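Local coordinates for protein ACDH-11, isoform b (Caenorhabditis elegans, PDB 4Y9J) that belongs to the acyl-CoA dehydrogenase family of flavoproteins and holds flavin-adenine dinucleotide together with the ligand UCC, at residues V129-L141 against I317-R329. Numbering follows the deposited sequence.
With UCC (S-{(3S,5R,9R)-1-[(2R,3S,4R,5R)-5-(6-amino-9H-purin-9-yl)-4-hydroxy-3-(phosphonooxy)tetrahydrofuran-2-yl]-3,5,9-trihydroxy-8,8-dimethyl-3,5-dioxido-10,14-dioxo-2,4,6-trioxa-11,15-diaza-3lambda~5~,5lambda~5~-diphosphaheptadecan-17-yl} undecanethioate), chain F.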
# COMPACT_ATOMS: atom_id res chain seq x y z
N VAL B 129 -31.21 -5.53 -22.67
CA VAL B 129 -29.99 -5.08 -23.30
C VAL B 129 -29.74 -3.56 -23.19
O VAL B 129 -28.64 -3.14 -22.90
CB VAL B 129 -29.86 -5.63 -24.76
CG1 VAL B 129 -28.74 -4.97 -25.50
CG2 VAL B 129 -29.58 -7.12 -24.71
N ALA B 130 -30.78 -2.75 -23.35
CA ALA B 130 -30.67 -1.28 -23.17
C ALA B 130 -30.28 -0.92 -21.72
O ALA B 130 -29.44 -0.04 -21.47
CB ALA B 130 -32.04 -0.64 -23.53
N LYS B 131 -30.85 -1.65 -20.77
CA LYS B 131 -30.57 -1.38 -19.37
C LYS B 131 -29.12 -1.74 -19.03
O LYS B 131 -28.44 -0.98 -18.35
CB LYS B 131 -31.58 -2.07 -18.44
CG LYS B 131 -31.69 -1.38 -17.10
CD LYS B 131 -32.85 -1.93 -16.27
CE LYS B 131 -33.14 -0.94 -15.16
NZ LYS B 131 -34.37 -1.26 -14.39
N LEU B 132 -28.66 -2.88 -19.52
CA LEU B 132 -27.29 -3.30 -19.40
C LEU B 132 -26.33 -2.32 -20.04
O LEU B 132 -25.20 -2.08 -19.51
CB LEU B 132 -27.08 -4.69 -20.01
CG LEU B 132 -27.73 -5.84 -19.26
CD1 LEU B 132 -27.86 -7.04 -20.19
CD2 LEU B 132 -26.88 -6.20 -18.06
N PHE B 133 -26.75 -1.78 -21.17
CA PHE B 133 -25.96 -0.78 -21.85
C PHE B 133 -25.78 0.53 -21.03
O PHE B 133 -24.71 1.15 -21.05
CB PHE B 133 -26.52 -0.53 -23.24
CG PHE B 133 -25.87 0.63 -24.00
CD1 PHE B 133 -24.60 0.52 -24.59
CD2 PHE B 133 -26.55 1.85 -24.10
CE1 PHE B 133 -24.08 1.60 -25.31
CE2 PHE B 133 -26.04 2.91 -24.82
CZ PHE B 133 -24.83 2.79 -25.44
N LEU B 134 -26.83 0.97 -20.34
CA LEU B 134 -26.73 2.10 -19.44
C LEU B 134 -25.86 1.76 -18.20
O LEU B 134 -25.03 2.58 -17.76
CB LEU B 134 -28.09 2.56 -19.00
CG LEU B 134 -29.04 2.96 -20.12
CD1 LEU B 134 -30.35 3.37 -19.45
CD2 LEU B 134 -28.47 4.10 -20.94
N PHE B 135 -25.97 0.52 -17.70
CA PHE B 135 -25.29 0.10 -16.47
C PHE B 135 -23.79 -0.05 -16.71
O PHE B 135 -22.98 0.43 -15.89
CB PHE B 135 -25.91 -1.23 -15.96
CG PHE B 135 -25.32 -1.76 -14.68
CD1 PHE B 135 -25.31 -0.97 -13.53
CD2 PHE B 135 -24.78 -3.02 -14.62
CE1 PHE B 135 -24.83 -1.43 -12.33
CE2 PHE B 135 -24.25 -3.49 -13.41
CZ PHE B 135 -24.31 -2.71 -12.27
N SER B 136 -23.43 -0.68 -17.82
CA SER B 136 -22.08 -1.25 -17.98
C SER B 136 -20.88 -0.31 -17.70
O SER B 136 -19.98 -0.68 -16.94
CB SER B 136 -21.99 -1.92 -19.35
OG SER B 136 -20.88 -2.81 -19.35
N PRO B 137 -20.87 0.93 -18.26
CA PRO B 137 -19.73 1.78 -18.00
C PRO B 137 -19.72 2.41 -16.61
O PRO B 137 -18.70 2.96 -16.21
CB PRO B 137 -19.83 2.86 -19.08
CG PRO B 137 -21.26 2.86 -19.51
CD PRO B 137 -21.73 1.48 -19.31
N SER B 138 -20.80 2.31 -15.87
CA SER B 138 -20.76 2.68 -14.46
C SER B 138 -20.74 1.57 -13.44
O SER B 138 -20.83 1.85 -12.23
CB SER B 138 -21.99 3.51 -14.17
OG SER B 138 -21.92 4.71 -14.90
N ALA B 139 -20.62 0.32 -13.88
CA ALA B 139 -20.93 -0.82 -13.07
C ALA B 139 -19.82 -1.24 -12.14
O ALA B 139 -20.02 -2.12 -11.35
CB ALA B 139 -21.26 -2.01 -14.00
N GLY B 140 -18.66 -0.64 -12.27
CA GLY B 140 -17.51 -1.12 -11.51
C GLY B 140 -17.24 -2.58 -11.78
O GLY B 140 -16.86 -3.31 -10.90
N LEU B 141 -17.48 -3.02 -13.01
CA LEU B 141 -17.37 -4.38 -13.44
C LEU B 141 -18.33 -5.41 -12.85
O LEU B 141 -18.17 -6.62 -13.04
CB LEU B 141 -15.88 -4.86 -13.35
CG LEU B 141 -15.17 -4.93 -14.67
CD1 LEU B 141 -15.80 -6.01 -15.57
CD2 LEU B 141 -15.08 -3.60 -15.37
N ILE B 317 -22.83 -11.57 -25.97
CA ILE B 317 -23.71 -10.37 -26.16
C ILE B 317 -23.48 -9.27 -25.04
O ILE B 317 -23.42 -8.05 -25.30
CB ILE B 317 -25.17 -10.76 -26.20
CG1 ILE B 317 -25.42 -11.65 -27.45
CG2 ILE B 317 -26.08 -9.54 -26.16
CD1 ILE B 317 -26.86 -11.97 -27.70
N HIS B 318 -23.45 -9.71 -23.80
CA HIS B 318 -23.11 -8.82 -22.68
C HIS B 318 -21.74 -8.18 -22.92
O HIS B 318 -21.53 -7.02 -22.58
CB HIS B 318 -23.05 -9.58 -21.36
CG HIS B 318 -24.36 -9.75 -20.65
ND1 HIS B 318 -25.35 -10.62 -21.06
CD2 HIS B 318 -24.80 -9.21 -19.51
CE1 HIS B 318 -26.34 -10.59 -20.20
NE2 HIS B 318 -26.04 -9.74 -19.26
N ASN B 319 -20.80 -8.95 -23.44
CA ASN B 319 -19.45 -8.38 -23.65
C ASN B 319 -19.53 -7.29 -24.72
O ASN B 319 -18.87 -6.27 -24.60
CB ASN B 319 -18.47 -9.47 -24.06
CG ASN B 319 -17.06 -8.98 -24.09
OD1 ASN B 319 -16.39 -8.87 -23.07
ND2 ASN B 319 -16.59 -8.66 -25.29
N ALA B 320 -20.34 -7.47 -25.75
CA ALA B 320 -20.52 -6.44 -26.73
C ALA B 320 -21.16 -5.18 -26.17
O ALA B 320 -20.83 -4.06 -26.57
CB ALA B 320 -21.33 -6.97 -27.92
N VAL B 321 -22.13 -5.39 -25.28
CA VAL B 321 -22.75 -4.31 -24.51
C VAL B 321 -21.68 -3.47 -23.79
O VAL B 321 -21.73 -2.25 -23.83
CB VAL B 321 -23.76 -4.82 -23.50
CG1 VAL B 321 -24.18 -3.69 -22.57
CG2 VAL B 321 -24.98 -5.38 -24.17
N ALA B 322 -20.72 -4.14 -23.18
CA ALA B 322 -19.64 -3.50 -22.44
C ALA B 322 -18.72 -2.73 -23.38
O ALA B 322 -18.43 -1.58 -23.11
CB ALA B 322 -18.84 -4.54 -21.71
N SER B 323 -18.34 -3.33 -24.51
CA SER B 323 -17.52 -2.65 -25.49
C SER B 323 -18.19 -1.34 -25.92
O SER B 323 -17.57 -0.28 -25.97
CB SER B 323 -17.28 -3.55 -26.70
OG SER B 323 -16.46 -4.64 -26.39
N LEU B 324 -19.45 -1.43 -26.26
CA LEU B 324 -20.20 -0.31 -26.76
C LEU B 324 -20.46 0.71 -25.66
O LEU B 324 -20.50 1.91 -25.93
CB LEU B 324 -21.52 -0.79 -27.38
CG LEU B 324 -21.28 -1.48 -28.74
CD1 LEU B 324 -22.43 -2.32 -29.17
CD2 LEU B 324 -20.92 -0.47 -29.81
N GLY B 325 -20.65 0.22 -24.44
CA GLY B 325 -20.78 1.08 -23.28
C GLY B 325 -19.56 2.00 -23.05
O GLY B 325 -19.73 3.23 -22.86
N TYR B 326 -18.38 1.44 -23.21
CA TYR B 326 -17.12 2.21 -23.07
C TYR B 326 -16.94 3.21 -24.22
O TYR B 326 -16.52 4.35 -23.99
CB TYR B 326 -15.92 1.29 -22.98
CG TYR B 326 -15.92 0.45 -21.72
CD1 TYR B 326 -16.02 1.03 -20.49
CD2 TYR B 326 -15.81 -0.94 -21.76
CE1 TYR B 326 -16.03 0.28 -19.33
CE2 TYR B 326 -15.79 -1.69 -20.60
CZ TYR B 326 -15.92 -1.07 -19.39
OH TYR B 326 -16.00 -1.75 -18.19
N MET B 327 -17.28 2.77 -25.43
CA MET B 327 -17.22 3.64 -26.61
C MET B 327 -18.17 4.83 -26.46
O MET B 327 -17.79 6.00 -26.59
CB MET B 327 -17.51 2.84 -27.86
CG MET B 327 -16.48 1.76 -28.15
SD MET B 327 -16.97 0.37 -29.25
CE MET B 327 -17.38 1.30 -30.64
N ARG B 328 -19.42 4.55 -26.12
CA ARG B 328 -20.39 5.63 -25.91
C ARG B 328 -19.99 6.51 -24.74
O ARG B 328 -20.13 7.75 -24.81
CB ARG B 328 -21.77 5.06 -25.70
CG ARG B 328 -22.85 6.05 -25.19
CD ARG B 328 -23.10 7.21 -26.11
NE ARG B 328 -23.50 6.74 -27.44
CZ ARG B 328 -23.13 7.23 -28.61
NH1 ARG B 328 -22.29 8.27 -28.66
NH2 ARG B 328 -23.61 6.70 -29.75
N ARG B 329 -19.53 5.92 -23.64
CA ARG B 329 -19.17 6.72 -22.48
C ARG B 329 -18.04 7.77 -22.81
O ARG B 329 -18.17 8.94 -22.50
CB ARG B 329 -18.80 5.83 -21.27
CG ARG B 329 -18.32 6.58 -20.04
CD ARG B 329 -19.40 7.53 -19.54
NE ARG B 329 -20.63 6.84 -19.07
CZ ARG B 329 -20.81 6.37 -17.83
NH1 ARG B 329 -19.82 6.40 -16.94
NH2 ARG B 329 -21.96 5.78 -17.51
OA1 UCC F . -13.64 -15.49 -20.24
CA1 UCC F . -14.54 -15.92 -19.42
CA2 UCC F . -15.30 -15.16 -18.34
CA3 UCC F . -15.31 -13.66 -18.35
CA4 UCC F . -16.72 -13.08 -18.00
CA5 UCC F . -17.32 -12.41 -19.25
CA6 UCC F . -17.98 -11.12 -18.91
CA7 UCC F . -18.57 -10.45 -20.14
CA8 UCC F . -19.27 -9.35 -19.43
CA9 UCC F . -19.18 -8.00 -19.89
C10 UCC F . -18.48 -7.10 -18.97
C11 UCC F . -17.29 -6.68 -19.81
S UCC F . -15.09 -17.50 -19.33
CP1 UCC F . -14.17 -18.52 -20.55
CP2 UCC F . -14.36 -18.12 -21.98
NP1 UCC F . -13.84 -19.13 -22.93
CP3 UCC F . -14.21 -19.03 -24.20
OP1 UCC F . -14.85 -18.09 -24.67
CP4 UCC F . -13.86 -20.19 -25.11
CP5 UCC F . -13.14 -19.66 -26.36
NP2 UCC F . -13.04 -20.84 -27.21
CP6 UCC F . -14.01 -21.27 -28.02
OP2 UCC F . -15.06 -20.66 -28.21
CP8 UCC F . -13.68 -22.53 -28.79
OP3 UCC F . -14.09 -22.35 -30.18
CPB UCC F . -14.43 -23.78 -28.39
CP7 UCC F . -15.94 -23.70 -28.12
CP9 UCC F . -14.07 -23.84 -26.84
CPA UCC F . -13.69 -25.10 -28.73
O7 UCC F . -14.47 -26.23 -28.25
P2 UCC F . -14.24 -27.70 -28.89
O21 UCC F . -15.12 -28.71 -28.18
O22 UCC F . -12.72 -27.85 -29.08
O6 UCC F . -14.79 -27.41 -30.39
P1 UCC F . -16.03 -28.07 -31.15
O11 UCC F . -15.89 -29.58 -31.30
O12 UCC F . -16.15 -27.22 -32.37
O5' UCC F . -17.25 -27.70 -30.07
C5' UCC F . -18.00 -28.76 -29.44
C4' UCC F . -19.52 -28.57 -29.63
C3' UCC F . -19.90 -28.59 -31.11
O3' UCC F . -21.20 -29.13 -31.14
P3 UCC F . -21.52 -30.51 -31.84
O33 UCC F . -22.98 -30.69 -31.50
O32 UCC F . -20.72 -31.52 -31.05
O31 UCC F . -21.14 -30.28 -33.32
C2' UCC F . -19.96 -27.13 -31.55
O2' UCC F . -20.93 -26.84 -32.55
O4' UCC F . -19.92 -27.28 -29.13
C1' UCC F . -20.44 -26.53 -30.22
N9 UCC F . -20.16 -25.10 -30.04
C4 UCC F . -21.12 -24.18 -30.08
N3 UCC F . -22.47 -24.20 -30.21
C8 UCC F . -18.95 -24.52 -29.88
N7 UCC F . -19.11 -23.19 -29.76
C5 UCC F . -20.43 -22.91 -29.87
C6 UCC F . -21.29 -21.70 -29.79
N6 UCC F . -20.71 -20.49 -29.59
N1 UCC F . -22.64 -21.85 -29.99
C2 UCC F . -23.19 -23.06 -30.19
O HOH W 1 -24.14 4.80 -18.88
O HOH W 2 -18.41 -3.30 -18.07
O HOH W 3 -19.20 -0.42 -20.53
O HOH W 4 -22.00 -5.49 -20.10
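Val-129 begins the contact by setting CG1 against CG2 of Val-321, 4.0 Å away, where helix 121-135 crosses helix 304-338; the local axes approach to 8.7 Å at -48°. One turn on, Leu-132 brings CD1 to within 3.4 Å of His-318 NE2. Phe-133 is a knob in a hole formed by Val-321, Leu-324, Gly-325 and Arg-328. With CG trans to the backbone N (chi1 173°), its ring reaches along helix 304-338: the edge meets the carbonyl oxygens of Val-321 and Leu-324, and Phe-133 CZ lies 3.8 Å from Arg-328 CB. The guanidinium of Arg-328 stands almost perpendicular to this ring and pairs with Glu-362 and Asp-31. Next, a water accepts from Arg-329 NH2 and donates to Leu-134 O. Ser-136 OG passes 3.4 Å from Ala-322 CA, and three waters bridge it to Tyr-326 OH and to the carbonyl oxygens of Ala-322 and His-318 within the buried interface. Pro-137 sits over Gly-325, where the absent side chain permits close approach, and its CB covers one guanidinium face of Arg-329. At the edge of that group, Arg-329 NH2 donates to Ser-138 OG (2.8 Å, 166°), which lies in the guanidinium plane; Glu-66 forms a salt bridge with Arg-329 NH1 and a hydrogen bond with Ser-138 OG. Finally, Leu-141 CD2 touches Tyr-326 OH at 3.5 Å. Ala-322 CB also borders UCC, 3.3 Å from its C11. The crossing joins AidB-type N-terminal helix 121-135 to C-terminal-domain helix 304-338, consistent with the two helical domains of the acyl-CoA dehydrogenase fold.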